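Local coordinates for acyl-CoA hydrolase (Bacillus cereus, PDB 1Y7U), which probably hydrolyses the thioester bond of long-chain fatty acyl-CoAs as a hotdog-fold thioesterase, and binds coenzyme A and calcium, at residues A[88-93]-A[150-155]; A[95-100]-A[119-124]. All blocks are in the same frame, centred on the assembly; numbering follows the deposited sequence.

Interaction 1: residues A[88-93]-A[150-155]; sequences VIWTGR and IAVLRA. With COA (coenzyme A), chain F.
Ala155 lays its methyl over one face of the Trp90 indole: CB sits 3.9 Å from the centroid of the six-membered ring and 17° off the ring normal, a CH-pi contact. A second residue meets the same ring differently, Val152 CG2 approaching CD1 of Trp90 at 3.8 Å, at the edge and near the ring plane. One turn before Ala155, Ala151 CB packs against Trp90 CB at 3.7 Å and also meets Ile89 CD1, so small residues on one side of the helix receive the strand. Trp90 reaches them because its CG stands anti to the backbone N (chi1 177°). The axes of strand 88-91 and helix 150-155 approach to 8.1 Å and cross at -46°. In the hotdog fold of this enzyme the strand belongs to the curved antiparallel sheet, and the C-terminal helix 142-170 lies on the sheet side carrying Trp90 and Glu97. Ile89 and Trp90 both face Glu97 in a classic beta bulge, which turns two consecutive side chains toward the helix. Farther along, the chain leaves the strand for the coenzyme A pocket: Arg93 N gives a weak, bent hydrogen bond to O7A of the 3'-phosphate at 2.8 Å, and Gly92 CA lies 3.2 Å from the same oxygen.

Interaction 2: residues A[95-100]-A[119-124]; sequences SMEVFV and FVTFVA. With COA (coenzyme A), chain F.
Met96 and Phe122 form one hydrogen-bonded pair, Val98 and Val120 the next, and their four backbone hydrogen bonds join the arms of an antiparallel beta hairpin, strands 95-105 and 112-125, in the sheet of the hotdog fold. In the second pair, Val98 N reaches Val120 O in an almost straight bond (174°). Ser95 with Val123, Glu97 with Thr121 and Phe99 with Phe119 are the non-hydrogen-bonded pairs, and CA-H...O contacts such as Phe119 CA to Val98 O, 3.2 Å, supplement the bonding. Ser95, at the start of its arm, turns to the ligand: its N donates a hydrogen bond to O7A of the coenzyme A 3'-phosphate at 2.9 Å, and Ser95 OG lies 2.7 Å from O7A, with the ester oxygen O3B also close by.

The face bearing Ser95, Glu97, Thr121 and Phe119 carries ligand contacts at one end and helix 142-170 along it. Thr121 turns CG2 to the adenine, 3.5 Å from N3A, while its OG1 makes a weak hydrogen bond to Ser66. Glu97 points its CG anti to the carbonyl carbon (chi1 -78°), which brings OE1 over toward Phe119 CB. Farther on, Phe99 and Phe119 make an edge-to-face pair, centroids 5.2 Å apart and planes at 61°, with Phe99 CD1 above the Phe119 face but offset toward the rim.

On the other side of the sheet, selenomethionine Met96, Val98, Val120 and Phe122 are buried, and Phe122 packs on helix 39-58, the central helix that the hotdog sheet wraps. There Val98 CG2 meets Phe122 CD1 at 3.9 Å.

Read from the N terminus, the chain first supplies strand 81-91, whose end enters interaction 1, then passes through the CoA-binding turn and back as strand 95-105 into interaction 2. Interaction 2 closes the shorter loop when strand 112-125 returns, with 18 residues between its segments; interaction 1 closes only at 150-155 on helix 142-170, with 56 residues between its segments, and so encloses interaction 2 entirely. Their centres are 8 Å apart, and Glu97 joins them: its N lies 2.7 Å from Trp90 O, its O faces Ile89 N, and OE2 packs on Ala155 CB. Thus three neighbouring strands and the C-terminal helix meet beside one coenzyme A.

Interaction 1: residues A[88-93]-A[150-155]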
loop_
_atom_site.group_PDB
_atom_site.type_symbol
_atom_site.label_atom_id
_atom_site.label_comp_id
_atom_site.label_asym_id
_atom_site.label_seq_id
_atom_site.Cartn_x
_atom_site.Cartn_y
_atom_site.Cartn_z
ATOM N N VAL A 88 -25.974 3.722 10.934
ATOM C CA VAL A 88 -26.329 4.981 11.558
ATOM C C VAL A 88 -27.419 4.675 12.582
ATOM O O VAL A 88 -28.328 3.907 12.282
ATOM C CB VAL A 88 -26.891 5.932 10.492
ATOM C CG1 VAL A 88 -27.291 7.251 11.109
ATOM C CG2 VAL A 88 -25.862 6.134 9.407
ATOM N N ILE A 89 -27.333 5.225 13.789
ATOM C CA ILE A 89 -28.395 4.979 14.761
ATOM C C ILE A 89 -29.007 6.257 15.267
ATOM O O ILE A 89 -30.184 6.283 15.599
ATOM C CB ILE A 89 -27.951 4.238 16.019
ATOM C CG1 ILE A 89 -26.439 4.282 16.124
ATOM C CG2 ILE A 89 -28.584 2.851 16.065
ATOM C CD1 ILE A 89 -25.977 4.274 17.527
ATOM N N TRP A 90 -28.216 7.315 15.349
ATOM C CA TRP A 90 -28.730 8.580 15.834
ATOM C C TRP A 90 -28.477 9.645 14.791
ATOM O O TRP A 90 -27.444 9.630 14.137
ATOM C CB TRP A 90 -28.028 8.954 17.138
ATOM C CG TRP A 90 -28.434 10.287 17.711
ATOM C CD1 TRP A 90 -29.368 10.516 18.683
ATOM C CD2 TRP A 90 -27.912 11.570 17.348
ATOM N NE1 TRP A 90 -29.453 11.860 18.948
ATOM C CE2 TRP A 90 -28.572 12.529 18.142
ATOM C CE3 TRP A 90 -26.952 12.001 16.427
ATOM C CZ2 TRP A 90 -28.304 13.894 18.045
ATOM C CZ3 TRP A 90 -26.685 13.360 16.331
ATOM C CH2 TRP A 90 -27.360 14.290 17.135
ATOM N N THR A 91 -29.420 10.562 14.621
ATOM C CA THR A 91 -29.229 11.643 13.664
ATOM C C THR A 91 -29.614 12.976 14.239
ATOM O O THR A 91 -30.544 13.080 15.032
ATOM C CB THR A 91 -30.045 11.468 12.362
ATOM O OG1 THR A 91 -31.385 11.051 12.667
ATOM C CG2 THR A 91 -29.359 10.486 11.445
ATOM N N GLY A 92 -28.866 13.992 13.836
ATOM C CA GLY A 92 -29.141 15.346 14.261
ATOM C C GLY A 92 -29.857 15.912 13.061
ATOM O O GLY A 92 -30.589 15.193 12.391
ATOM N N ARG A 93 -29.653 17.182 12.763
ATOM C CA ARG A 93 -30.309 17.760 11.609
ATOM C C ARG A 93 -29.378 17.589 10.425
ATOM O O ARG A 93 -29.783 17.244 9.310
ATOM C CB ARG A 93 -30.554 19.244 11.838
ATOM C CG ARG A 93 -31.042 19.953 10.611
ATOM C CD ARG A 93 -30.929 21.444 10.769
ATOM N NE ARG A 93 -31.076 22.100 9.476
ATOM C CZ ARG A 93 -30.099 22.753 8.857
ATOM N NH1 ARG A 93 -28.897 22.846 9.417
ATOM N NH2 ARG A 93 -30.324 23.299 7.670
ATOM N N ILE A 150 -28.194 4.663 23.873
ATOM C CA ILE A 150 -26.818 4.956 24.233
ATOM C C ILE A 150 -26.281 6.070 23.355
ATOM O O ILE A 150 -25.600 6.977 23.836
ATOM C CB ILE A 150 -25.926 3.710 24.079
ATOM C CG1 ILE A 150 -26.371 2.645 25.085
ATOM C CG2 ILE A 150 -24.461 4.084 24.275
ATOM C CD1 ILE A 150 -25.560 1.374 25.068
ATOM N N ALA A 151 -26.589 6.009 22.065
ATOM C CA ALA A 151 -26.129 7.034 21.139
ATOM C C ALA A 151 -26.690 8.390 21.550
ATOM O O ALA A 151 -26.019 9.409 21.422
ATOM C CB ALA A 151 -26.563 6.694 19.733
ATOM N N VAL A 152 -27.924 8.396 22.045
ATOM C CA VAL A 152 -28.572 9.628 22.489
ATOM C C VAL A 152 -27.766 10.283 23.611
ATOM O O VAL A 152 -27.559 11.503 23.614
ATOM C CB VAL A 152 -30.019 9.350 22.999
ATOM C CG1 VAL A 152 -30.581 10.575 23.683
ATOM C CG2 VAL A 152 -30.920 8.956 21.832
ATOM N N LEU A 153 -27.309 9.465 24.557
ATOM C CA LEU A 153 -26.527 9.959 25.684
ATOM C C LEU A 153 -25.136 10.413 25.288
ATOM O O LEU A 153 -24.607 11.364 25.854
ATOM C CB LEU A 153 -26.426 8.893 26.773
ATOM C CG LEU A 153 -27.782 8.588 27.411
ATOM C CD1 LEU A 153 -27.716 7.358 28.279
ATOM C CD2 LEU A 153 -28.207 9.793 28.209
ATOM N N ARG A 154 -24.555 9.728 24.309
ATOM C CA ARG A 154 -23.223 10.054 23.817
ATOM C C ARG A 154 -23.253 11.356 23.027
ATOM O O ARG A 154 -22.266 12.091 22.975
ATOM C CB ARG A 154 -22.714 8.929 22.910
ATOM C CG ARG A 154 -22.388 7.635 23.635
ATOM C CD ARG A 154 -20.981 7.666 24.202
ATOM N NE ARG A 154 -20.750 8.833 25.043
ATOM C CZ ARG A 154 -19.567 9.161 25.548
ATOM N NH1 ARG A 154 -18.503 8.411 25.297
ATOM N NH2 ARG A 154 -19.446 10.244 26.300
ATOM N N ALA A 155 -24.403 11.633 22.424
ATOM C CA ALA A 155 -24.583 12.818 21.596
ATOM C C ALA A 155 -24.759 14.058 22.466
ATOM O O ALA A 155 -24.723 15.182 21.963
ATOM C CB ALA A 155 -25.788 12.641 20.681
HETATM N N1A COA F . -18.366 16.177 17.414
HETATM C C2A COA F . -19.592 15.729 17.065
HETATM N N3A COA F . -20.391 16.484 16.264
HETATM C C4A COA F . -19.976 17.655 15.826
HETATM C C5A COA F . -18.738 18.093 16.136
HETATM C C6A COA F . -17.900 17.355 16.944
HETATM N N6A COA F . -16.590 17.576 17.029
HETATM N N7A COA F . -18.604 19.261 15.567
HETATM C C8A COA F . -19.688 19.548 14.890
HETATM N N9A COA F . -20.567 18.577 15.055
HETATM C C1B COA F . -21.862 18.522 14.371
HETATM C C2B COA F . -23.056 18.899 15.209
HETATM O O2B COA F . -23.602 17.706 15.698
HETATM C C3B COA F . -24.028 19.571 14.266
HETATM O O3B COA F . -25.032 18.647 14.162
HETATM P P3B COA F . -26.516 18.812 13.881
HETATM O O7A COA F . -26.954 17.548 13.517
HETATM O O8A COA F . -26.961 19.688 12.894
HETATM O O9A COA F . -27.197 19.091 15.048
HETATM C C4B COA F . -23.243 19.595 12.987
HETATM O O4B COA F . -21.922 19.498 13.385
HETATM C C5B COA F . -23.362 20.852 12.189
HETATM O O5B COA F . -22.301 21.704 12.528
HETATM P P1A COA F . -22.284 23.271 12.242
HETATM O O1A COA F . -22.215 24.055 13.478
HETATM O O2A COA F . -23.483 23.687 11.519
HETATM O O3A COA F . -20.956 23.620 11.453
HETATM P P2A COA F . -19.460 23.165 11.723
HETATM O O4A COA F . -19.058 23.228 13.135
HETATM O O5A COA F . -18.649 24.061 10.939
HETATM O O6A COA F . -19.308 21.689 11.167
HETATM C CBP COA F . -17.045 20.739 11.352
HETATM C CCP COA F . -18.214 21.142 10.462
HETATM C CDP COA F . -16.924 21.583 12.595
HETATM C CEP COA F . -17.218 19.310 11.796
HETATM C CAP COA F . -15.743 21.127 10.652
HETATM O OAP COA F . -15.093 22.172 11.334
HETATM C C9P COA F . -14.900 20.228 9.810
HETATM O O9P COA F . -14.995 20.317 8.438
HETATM N N8P COA F . -14.101 19.387 10.384
HETATM C C7P COA F . -13.830 18.104 9.824
HETATM C C6P COA F . -13.653 18.048 8.320
HETATM C C5P COA F . -12.775 16.926 7.870
HETATM O O5P COA F . -12.156 17.006 6.789
HETATM N N4P COA F . -12.702 15.896 8.669
HETATM C C3P COA F . -11.572 15.044 8.656
HETATM C C2P COA F . -10.454 15.710 9.402
HETATM S S1P COA F . -9.154 16.186 8.318
#

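Interaction 2: residues A[95-100]-A[119-124]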
loop_
_atom_site.group_PDB
_atom_site.type_symbol
_atom_site.label_atom_id
_atom_site.label_comp_id
_atom_site.label_asym_id
_atom_site.label_seq_id
_atom_site.Cartn_x
_atom_site.Cartn_y
_atom_site.Cartn_z
ATOM N N SER A 95 -25.967 16.141 11.158
ATOM C CA SER A 95 -25.000 15.099 11.484
ATOM C C SER A 95 -25.656 13.773 11.802
ATOM O O SER A 95 -26.864 13.693 11.981
ATOM C CB SER A 95 -24.164 15.525 12.681
ATOM O OG SER A 95 -24.989 15.673 13.822
HETATM N N MSE A 96 -24.838 12.732 11.889
HETATM C CA MSE A 96 -25.337 11.403 12.196
HETATM C C MSE A 96 -24.289 10.614 12.966
HETATM O O MSE A 96 -23.092 10.788 12.752
HETATM C CB MSE A 96 -25.704 10.695 10.897
HETATM C CG MSE A 96 -24.681 10.913 9.813
HETATM SE SE MSE A 96 -25.431 10.851 8.041
HETATM C CE MSE A 96 -26.059 9.055 8.111
ATOM N N GLU A 97 -24.737 9.776 13.893
ATOM C CA GLU A 97 -23.813 8.962 14.661
ATOM C C GLU A 97 -23.852 7.545 14.161
ATOM O O GLU A 97 -24.906 6.913 14.116
ATOM C CB GLU A 97 -24.140 8.988 16.141
ATOM C CG GLU A 97 -23.681 10.240 16.818
ATOM C CD GLU A 97 -23.515 10.034 18.292
ATOM O OE1 GLU A 97 -22.494 9.445 18.692
ATOM O OE2 GLU A 97 -24.414 10.442 19.055
ATOM N N VAL A 98 -22.685 7.049 13.780
ATOM C CA VAL A 98 -22.575 5.709 13.255
ATOM C C VAL A 98 -21.943 4.792 14.279
ATOM O O VAL A 98 -20.851 5.062 14.794
ATOM C CB VAL A 98 -21.730 5.702 11.972
ATOM C CG1 VAL A 98 -21.730 4.312 11.363
ATOM C CG2 VAL A 98 -22.275 6.730 10.988
ATOM N N PHE A 99 -22.651 3.716 14.589
ATOM C CA PHE A 99 -22.151 2.737 15.538
ATOM C C PHE A 99 -21.256 1.789 14.751
ATOM O O PHE A 99 -21.555 1.443 13.601
ATOM C CB PHE A 99 -23.301 1.949 16.160
ATOM C CG PHE A 99 -22.852 0.854 17.070
ATOM C CD1 PHE A 99 -22.271 1.151 18.302
ATOM C CD2 PHE A 99 -22.943 -0.482 16.674
ATOM C CE1 PHE A 99 -21.782 0.125 19.132
ATOM C CE2 PHE A 99 -22.458 -1.515 17.494
ATOM C CZ PHE A 99 -21.875 -1.207 18.723
ATOM N N VAL A 100 -20.149 1.383 15.357
ATOM C CA VAL A 100 -19.237 0.471 14.695
ATOM C C VAL A 100 -18.884 -0.641 15.647
ATOM O O VAL A 100 -18.542 -0.410 16.805
ATOM C CB VAL A 100 -17.953 1.165 14.248
ATOM C CG1 VAL A 100 -17.139 0.210 13.395
ATOM C CG2 VAL A 100 -18.288 2.424 13.468
ATOM N N PHE A 119 -18.641 4.954 18.381
ATOM C CA PHE A 119 -19.574 5.740 17.599
ATOM C C PHE A 119 -18.743 6.769 16.879
ATOM O O PHE A 119 -17.882 7.409 17.479
ATOM C CB PHE A 119 -20.590 6.444 18.493
ATOM C CG PHE A 119 -21.472 5.508 19.257
ATOM C CD1 PHE A 119 -20.992 4.849 20.386
ATOM C CD2 PHE A 119 -22.784 5.279 18.851
ATOM C CE1 PHE A 119 -21.814 3.968 21.104
ATOM C CE2 PHE A 119 -23.604 4.408 19.553
ATOM C CZ PHE A 119 -23.124 3.751 20.679
ATOM N N VAL A 120 -18.978 6.912 15.586
ATOM C CA VAL A 120 -18.233 7.886 14.814
ATOM C C VAL A 120 -19.269 8.883 14.335
ATOM O O VAL A 120 -20.333 8.498 13.853
ATOM C CB VAL A 120 -17.529 7.236 13.612
ATOM C CG1 VAL A 120 -16.499 8.204 13.037
ATOM C CG2 VAL A 120 -16.863 5.936 14.032
ATOM N N THR A 121 -18.974 10.166 14.487
ATOM C CA THR A 121 -19.914 11.189 14.072
ATOM C C THR A 121 -19.517 11.769 12.722
ATOM O O THR A 121 -18.363 12.155 12.526
ATOM C CB THR A 121 -19.976 12.328 15.118
ATOM O OG1 THR A 121 -20.298 11.779 16.400
ATOM C CG2 THR A 121 -21.031 13.355 14.733
ATOM N N PHE A 122 -20.476 11.821 11.801
ATOM C CA PHE A 122 -20.242 12.374 10.470
ATOM C C PHE A 122 -21.182 13.547 10.188
ATOM O O PHE A 122 -22.301 13.592 10.697
ATOM C CB PHE A 122 -20.444 11.301 9.390
ATOM C CG PHE A 122 -19.331 10.288 9.310
ATOM C CD1 PHE A 122 -19.330 9.168 10.135
ATOM C CD2 PHE A 122 -18.275 10.468 8.423
ATOM C CE1 PHE A 122 -18.291 8.243 10.079
ATOM C CE2 PHE A 122 -17.236 9.554 8.358
ATOM C CZ PHE A 122 -17.242 8.438 9.188
ATOM N N VAL A 123 -20.721 14.498 9.382
ATOM C CA VAL A 123 -21.534 15.654 9.014
ATOM C C VAL A 123 -21.641 15.725 7.498
ATOM O O VAL A 123 -20.628 15.765 6.795
ATOM C CB VAL A 123 -20.913 16.983 9.500
ATOM C CG1 VAL A 123 -21.702 18.162 8.934
ATOM C CG2 VAL A 123 -20.903 17.030 11.014
ATOM N N ALA A 124 -22.871 15.747 6.996
ATOM C CA ALA A 124 -23.094 15.817 5.557
ATOM C C ALA A 124 -22.830 17.235 5.073
ATOM O O ALA A 124 -23.330 18.199 5.649
ATOM C CB ALA A 124 -24.521 15.400 5.230
HETATM N N1A COA F . -18.366 16.177 17.414
HETATM C C2A COA F . -19.592 15.729 17.065
HETATM N N3A COA F . -20.391 16.484 16.264
HETATM C C4A COA F . -19.976 17.655 15.826
HETATM C C5A COA F . -18.738 18.093 16.136
HETATM C C6A COA F . -17.900 17.355 16.944
HETATM N N6A COA F . -16.590 17.576 17.029
HETATM N N7A COA F . -18.604 19.261 15.567
HETATM C C8A COA F . -19.688 19.548 14.890
HETATM N N9A COA F . -20.567 18.577 15.055
HETATM C C1B COA F . -21.862 18.522 14.371
HETATM C C2B COA F . -23.056 18.899 15.209
HETATM O O2B COA F . -23.602 17.706 15.698
HETATM C C3B COA F . -24.028 19.571 14.266
HETATM O O3B COA F . -25.032 18.647 14.162
HETATM P P3B COA F . -26.516 18.812 13.881
HETATM O O7A COA F . -26.954 17.548 13.517
HETATM O O8A COA F . -26.961 19.688 12.894
HETATM O O9A COA F . -27.197 19.091 15.048
HETATM C C4B COA F . -23.243 19.595 12.987
HETATM O O4B COA F . -21.922 19.498 13.385
HETATM C C5B COA F . -23.362 20.852 12.189
HETATM O O5B COA F . -22.301 21.704 12.528
HETATM P P1A COA F . -22.284 23.271 12.242
HETATM O O1A COA F . -22.215 24.055 13.478
HETATM O O2A COA F . -23.483 23.687 11.519
HETATM O O3A COA F . -20.956 23.620 11.453
HETATM P P2A COA F . -19.460 23.165 11.723
HETATM O O4A COA F . -19.058 23.228 13.135
HETATM O O5A COA F . -18.649 24.061 10.939
HETATM O O6A COA F . -19.308 21.689 11.167
HETATM C CBP COA F . -17.045 20.739 11.352
HETATM C CCP COA F . -18.214 21.142 10.462
HETATM C CDP COA F . -16.924 21.583 12.595
HETATM C CEP COA F . -17.218 19.310 11.796
HETATM C CAP COA F . -15.743 21.127 10.652
HETATM O OAP COA F . -15.093 22.172 11.334
HETATM C C9P COA F . -14.900 20.228 9.810
HETATM O O9P COA F . -14.995 20.317 8.438
HETATM N N8P COA F . -14.101 19.387 10.384
HETATM C C7P COA F . -13.830 18.104 9.824
HETATM C C6P COA F . -13.653 18.048 8.320
HETATM C C5P COA F . -12.775 16.926 7.870
HETATM O O5P COA F . -12.156 17.006 6.789
HETATM N N4P COA F . -12.702 15.896 8.669
HETATM C C3P COA F . -11.572 15.044 8.656
HETATM C C2P COA F . -10.454 15.710 9.402
HETATM S S1P COA F . -9.154 16.186 8.318
#